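Local coordinates for protein Lysine/ornithine decarboxylase (Selenomonas ruminantium, PDB 5GJO) that decarboxylates both L-lysine and L-ornithine, with similar catalytic efficiency, to cadaverine and putrescine, using pyridoxal 5'-phosphate as cofactor, at residues Leu103-Asp117 against Lys124-Arg137. The protein carries 2 engineered substitutions. Sequence-based numbering, arbitrary orientation.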
loop_
_atom_site.group_PDB
_atom_site.type_symbol
_atom_site.label_atom_id
_atom_site.label_comp_id
_atom_site.label_asym_id
_atom_site.label_seq_id
_atom_site.Cartn_x
_atom_site.Cartn_y
_atom_site.Cartn_z
ATOM N N LEU A 103 -11.092 -16.432 13.096
ATOM C CA LEU A 103 -11.974 -17.467 13.617
ATOM C C LEU A 103 -12.446 -17.147 15.041
ATOM O O LEU A 103 -13.572 -17.392 15.386
ATOM C CB LEU A 103 -11.368 -18.862 13.471
ATOM C CG LEU A 103 -11.483 -19.356 12.033
ATOM C CD1 LEU A 103 -10.574 -20.515 11.733
ATOM C CD2 LEU A 103 -12.897 -19.634 11.588
ATOM N N LYS A 104 -11.564 -16.604 15.849
ATOM C CA LYS A 104 -11.947 -16.174 17.182
ATOM C C LYS A 104 -12.970 -15.050 17.173
ATOM O O LYS A 104 -13.921 -15.082 17.916
ATOM C CB LYS A 104 -10.724 -15.751 17.986
ATOM C CG LYS A 104 -11.030 -15.586 19.460
ATOM C CD LYS A 104 -9.826 -15.098 20.239
ATOM C CE LYS A 104 -10.136 -14.904 21.721
ATOM N NZ LYS A 104 -10.760 -13.579 21.956
ATOM N N ALA A 105 -12.782 -14.069 16.299
ATOM C CA ALA A 105 -13.810 -13.020 16.150
ATOM C C ALA A 105 -15.134 -13.554 15.676
ATOM O O ALA A 105 -16.213 -13.173 16.144
ATOM C CB ALA A 105 -13.289 -11.854 15.257
ATOM N N ALA A 106 -15.088 -14.496 14.740
ATOM C CA ALA A 106 -16.300 -15.098 14.255
ATOM C C ALA A 106 -17.059 -15.770 15.396
ATOM O O ALA A 106 -18.251 -15.552 15.522
ATOM C CB ALA A 106 -16.031 -16.073 13.130
ATOM N N ALA A 107 -16.339 -16.514 16.231
ATOM C CA ALA A 107 -16.959 -17.225 17.387
ATOM C C ALA A 107 -17.573 -16.195 18.331
ATOM O O ALA A 107 -18.742 -16.254 18.620
ATOM C CB ALA A 107 -15.920 -18.018 18.133
ATOM N N ASP A 108 -16.776 -15.221 18.695
ATOM C CA ASP A 108 -17.260 -14.114 19.597
ATOM C C ASP A 108 -18.512 -13.414 19.111
ATOM O O ASP A 108 -19.449 -13.171 19.898
ATOM C CB ASP A 108 -16.155 -13.131 19.855
ATOM C CG ASP A 108 -14.979 -13.768 20.599
ATOM O OD1 ASP A 108 -15.127 -14.894 21.188
ATOM O OD2 ASP A 108 -13.874 -13.162 20.588
ATOM N N TYR A 109 -18.625 -13.172 17.799
ATOM C CA TYR A 109 -19.747 -12.423 17.309
ATOM C C TYR A 109 -20.849 -13.217 16.756
ATOM O O TYR A 109 -21.827 -12.678 16.203
ATOM C CB TYR A 109 -19.283 -11.365 16.322
ATOM C CG TYR A 109 -18.259 -10.413 16.834
ATOM C CD1 TYR A 109 -18.425 -9.744 18.055
ATOM C CD2 TYR A 109 -17.123 -10.095 16.067
ATOM C CE1 TYR A 109 -17.430 -8.857 18.504
ATOM C CE2 TYR A 109 -16.156 -9.207 16.504
ATOM C CZ TYR A 109 -16.326 -8.579 17.724
ATOM O OH TYR A 109 -15.355 -7.700 18.120
ATOM N N ASN A 110 -20.751 -14.555 16.893
ATOM C CA ASN A 110 -21.807 -15.443 16.413
ATOM C C ASN A 110 -21.908 -15.351 14.864
ATOM O O ASN A 110 -23.009 -15.409 14.296
ATOM C CB ASN A 110 -23.173 -15.168 17.033
ATOM C CG ASN A 110 -23.189 -15.375 18.570
ATOM O OD1 ASN A 110 -22.592 -16.308 19.069
ATOM N ND2 ASN A 110 -23.929 -14.547 19.282
ATOM N N VAL A 111 -20.763 -15.192 14.211
ATOM C CA VAL A 111 -20.719 -15.269 12.768
ATOM C C VAL A 111 -20.640 -16.750 12.484
ATOM O O VAL A 111 -19.721 -17.403 12.915
ATOM C CB VAL A 111 -19.462 -14.615 12.198
ATOM C CG1 VAL A 111 -19.373 -14.881 10.713
ATOM C CG2 VAL A 111 -19.437 -13.124 12.471
ATOM N N ARG A 112 -21.631 -17.272 11.790
ATOM C CA ARG A 112 -21.665 -18.693 11.498
ATOM C C ARG A 112 -21.981 -19.039 10.045
ATOM O O ARG A 112 -22.689 -19.989 9.780
ATOM C CB ARG A 112 -22.583 -19.428 12.479
ATOM C CG ARG A 112 -23.976 -18.848 12.632
ATOM C CD ARG A 112 -24.857 -19.741 13.493
ATOM N NE ARG A 112 -24.857 -21.115 13.002
ATOM C CZ ARG A 112 -25.545 -21.549 11.952
ATOM N NH1 ARG A 112 -25.448 -22.819 11.571
ATOM N NH2 ARG A 112 -26.314 -20.722 11.268
ATOM N N ARG A 113 -21.462 -18.247 9.112
ATOM C CA ARG A 113 -21.679 -18.520 7.663
ATOM C C ARG A 113 -20.274 -18.286 7.128
ATOM O O ARG A 113 -19.709 -17.170 7.349
ATOM C CB ARG A 113 -22.689 -17.557 7.114
ATOM C CG ARG A 113 -23.012 -17.758 5.675
ATOM C CD ARG A 113 -24.091 -16.775 5.297
ATOM N NE ARG A 113 -24.604 -16.948 3.973
ATOM C CZ ARG A 113 -25.753 -17.555 3.645
ATOM N NH1 ARG A 113 -26.507 -18.130 4.561
ATOM N NH2 ARG A 113 -26.143 -17.611 2.385
ATOM N N PHE A 114 -19.714 -19.306 6.501
ATOM C CA PHE A 114 -18.328 -19.344 6.067
ATOM C C PHE A 114 -18.287 -19.830 4.628
ATOM O O PHE A 114 -19.155 -20.535 4.216
ATOM C CB PHE A 114 -17.534 -20.375 6.877
ATOM C CG PHE A 114 -17.345 -20.051 8.337
ATOM C CD1 PHE A 114 -17.341 -18.771 8.793
ATOM C CD2 PHE A 114 -17.115 -21.068 9.239
ATOM C CE1 PHE A 114 -17.152 -18.488 10.115
ATOM C CE2 PHE A 114 -16.920 -20.802 10.563
ATOM C CZ PHE A 114 -16.945 -19.500 11.002
ATOM N N THR A 115 -17.262 -19.426 3.898
ATOM C CA THR A 115 -16.837 -20.133 2.645
ATOM C C THR A 115 -15.571 -20.875 2.845
ATOM O O THR A 115 -14.806 -20.596 3.722
ATOM C CB THR A 115 -16.762 -19.192 1.387
ATOM O OG1 THR A 115 -15.638 -18.359 1.540
ATOM C CG2 THR A 115 -17.997 -18.317 1.301
ATOM N N PHE A 116 -15.361 -21.870 1.993
ATOM C CA PHE A 116 -14.113 -22.598 1.943
ATOM C C PHE A 116 -13.879 -23.238 0.573
ATOM O O PHE A 116 -14.787 -23.428 -0.182
ATOM C CB PHE A 116 -14.038 -23.641 3.056
ATOM C CG PHE A 116 -14.882 -24.852 2.819
ATOM C CD1 PHE A 116 -16.245 -24.749 2.696
ATOM C CD2 PHE A 116 -14.305 -26.105 2.739
ATOM C CE1 PHE A 116 -17.019 -25.872 2.497
ATOM C CE2 PHE A 116 -15.067 -27.220 2.526
ATOM C CZ PHE A 116 -16.419 -27.107 2.401
ATOM N N ASP A 117 -12.623 -23.514 0.272
ATOM C CA ASP A 117 -12.266 -24.150 -0.983
ATOM C C ASP A 117 -11.222 -25.254 -0.856
ATOM O O ASP A 117 -10.680 -25.676 -1.838
ATOM C CB ASP A 117 -11.840 -23.114 -2.033
ATOM C CG ASP A 117 -10.587 -22.351 -1.645
ATOM O OD1 ASP A 117 -9.838 -22.809 -0.790
ATOM O OD2 ASP A 117 -10.355 -21.288 -2.224
ATOM N N LYS A 124 -10.287 -26.430 10.993
ATOM C CA LYS A 124 -10.208 -25.082 11.571
ATOM C C LYS A 124 -11.629 -24.544 11.799
ATOM O O LYS A 124 -11.899 -24.009 12.888
ATOM C CB LYS A 124 -9.459 -24.076 10.614
ATOM C CG LYS A 124 -7.987 -24.285 10.432
ATOM C CD LYS A 124 -7.398 -23.614 9.131
ATOM C CE LYS A 124 -7.644 -22.156 9.067
ATOM N NZ LYS A 124 -7.073 -21.514 7.814
ATOM N N MET A 125 -12.510 -24.639 10.793
ATOM C CA MET A 125 -13.866 -24.096 10.873
ATOM C C MET A 125 -14.723 -24.882 11.921
ATOM O O MET A 125 -15.460 -24.301 12.746
ATOM C CB MET A 125 -14.567 -24.148 9.556
ATOM C CG MET A 125 -14.007 -23.151 8.495
ATOM S SD MET A 125 -14.993 -23.076 7.030
ATOM C CE MET A 125 -14.784 -24.720 6.342
ATOM N N ALA A 126 -14.639 -26.206 11.842
ATOM C CA ALA A 126 -15.412 -27.081 12.728
ATOM C C ALA A 126 -15.024 -26.887 14.183
ATOM O O ALA A 126 -15.896 -26.931 15.081
ATOM C CB ALA A 126 -15.205 -28.546 12.310
ATOM N N LYS A 127 -13.749 -26.621 14.442
ATOM C CA LYS A 127 -13.284 -26.378 15.752
ATOM C C LYS A 127 -13.728 -25.014 16.284
ATOM O O LYS A 127 -14.008 -24.889 17.448
ATOM C CB LYS A 127 -11.786 -26.445 15.771
ATOM C CG LYS A 127 -11.187 -26.321 17.141
ATOM C CD LYS A 127 -9.733 -26.759 17.211
ATOM C CE LYS A 127 -9.077 -26.026 18.376
ATOM N NZ LYS A 127 -7.947 -26.830 18.890
ATOM N N ALA A 128 -13.714 -23.975 15.456
ATOM C CA ALA A 128 -13.944 -22.614 15.928
ATOM C C ALA A 128 -15.401 -22.363 16.074
ATOM O O ALA A 128 -15.789 -21.701 17.017
ATOM C CB ALA A 128 -13.324 -21.588 14.952
ATOM N N VAL A 129 -16.208 -22.837 15.139
ATOM C CA VAL A 129 -17.647 -22.596 15.125
ATOM C C VAL A 129 -18.376 -23.856 14.688
ATOM O O VAL A 129 -18.887 -23.990 13.556
ATOM C CB VAL A 129 -18.050 -21.385 14.278
ATOM C CG1 VAL A 129 -19.544 -21.075 14.468
ATOM C CG2 VAL A 129 -17.200 -20.177 14.651
ATOM N N PRO A 130 -18.466 -24.831 15.603
ATOM C CA PRO A 130 -19.149 -26.074 15.219
ATOM C C PRO A 130 -20.564 -25.866 14.769
ATOM O O PRO A 130 -21.273 -24.992 15.237
ATOM C CB PRO A 130 -19.052 -26.974 16.482
ATOM C CG PRO A 130 -18.227 -26.249 17.458
ATOM C CD PRO A 130 -17.876 -24.864 16.947
ATOM N N GLY A 131 -20.967 -26.598 13.742
ATOM C CA GLY A 131 -22.284 -26.493 13.205
ATOM C C GLY A 131 -22.509 -25.289 12.250
ATOM O O GLY A 131 -23.591 -25.104 11.774
ATOM N N ALA A 132 -21.454 -24.549 11.953
ATOM C CA ALA A 132 -21.572 -23.332 11.037
ATOM C C ALA A 132 -22.063 -23.715 9.688
ATOM O O ALA A 132 -21.747 -24.843 9.192
ATOM C CB ALA A 132 -20.216 -22.619 10.918
ATOM N N ASP A 133 -22.838 -22.847 9.064
ATOM C CA ASP A 133 -23.191 -22.990 7.694
ATOM C C ASP A 133 -21.930 -22.753 6.817
ATOM O O ASP A 133 -21.209 -21.721 6.998
ATOM C CB ASP A 133 -24.282 -21.976 7.325
ATOM C CG ASP A 133 -25.538 -22.175 8.088
ATOM O OD1 ASP A 133 -25.816 -23.351 8.401
ATOM O OD2 ASP A 133 -26.231 -21.176 8.388
ATOM N N VAL A 134 -21.717 -23.657 5.871
ATOM C CA VAL A 134 -20.607 -23.505 4.909
ATOM C C VAL A 134 -21.063 -23.602 3.479
ATOM O O VAL A 134 -21.969 -24.368 3.102
ATOM C CB VAL A 134 -19.428 -24.484 5.153
ATOM C CG1 VAL A 134 -18.858 -24.300 6.499
ATOM C CG2 VAL A 134 -19.880 -25.963 4.919
ATOM N N LEU A 135 -20.511 -22.703 2.627
ATOM C CA LEU A 135 -20.678 -22.765 1.204
ATOM C C LEU A 135 -19.301 -23.082 0.618
ATOM O O LEU A 135 -18.296 -22.430 0.903
ATOM C CB LEU A 135 -21.170 -21.450 0.595
ATOM C CG LEU A 135 -22.503 -20.901 1.126
ATOM C CD1 LEU A 135 -22.316 -20.445 2.532
ATOM C CD2 LEU A 135 -22.830 -19.642 0.335
ATOM N N VAL A 136 -19.265 -24.060 -0.279
ATOM C CA VAL A 136 -18.031 -24.429 -0.885
ATOM C C VAL A 136 -17.879 -23.528 -2.126
ATOM O O VAL A 136 -18.817 -23.355 -2.856
ATOM C CB VAL A 136 -17.943 -25.916 -1.300
ATOM C CG1 VAL A 136 -18.953 -26.318 -2.307
ATOM C CG2 VAL A 136 -16.527 -26.240 -1.808
ATOM N N ARG A 137 -16.665 -22.999 -2.295
ATOM C CA ARG A 137 -16.404 -22.069 -3.416
ATOM C C ARG A 137 -15.773 -22.889 -4.528
ATOM O O ARG A 137 -14.685 -23.506 -4.297
ATOM C CB ARG A 137 -15.385 -21.048 -2.993
ATOM C CG ARG A 137 -15.159 -19.990 -4.084
ATOM C CD ARG A 137 -14.319 -18.882 -3.511
ATOM N NE ARG A 137 -13.821 -17.973 -4.525
ATOM C CZ ARG A 137 -13.183 -16.838 -4.209
ATOM N NH1 ARG A 137 -13.155 -16.380 -2.957
ATOM N NH2 ARG A 137 -12.651 -16.085 -5.199
HETATM O O HOH W 1 -23.281 -23.182 14.707
HETATM O O HOH W 2 -26.018 -18.644 7.333
HETATM O O HOH W 3 -15.110 -16.759 -0.846
#
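In one beta-alpha-beta unit of the PLP-binding TIM barrel, parallel strands 113-116 and 133-137 pair through backbone hydrogen bonds such as L135 N to F114 O (3.0 Å), and helix 122-128 covers the face bearing F114 and F116. M125 wedges between these rings: its SD lies 3.7 Å from F114 CD2, an oblique Met-aromatic contact, and the bend at chi3 (-66°) carries CE to 3.5 Å from F116 CG. V129 CG2 meets the F114 edge at CZ (3.7 Å), while A132 CB approaches CE2. Cutting F114 back to an alanine is likely to open a gap between M125, V129 and A132, leaving the sulfur without one of its two ring partners. L103 CB packs on A128 CB at 3.7 Å, joining helices 100-109 and 122-128. Where the strands begin, R112 NH2 forms a salt bridge with D133 OD2 (2.9 Å), its hydrogen bond weak and the two planes 85° apart, and NH1 hydrogen-bonds to G131 O. D133 OD1 is also hydrogen-bonded to H173 ND1. Helix 160-169 packs on F116, V134 and V136, strand 173-178 extends the sheet, and the R137 side chain comes within about 4 Å of the cofactor (nearest atoms), its NH2 hydrogen-bonded to L149 O.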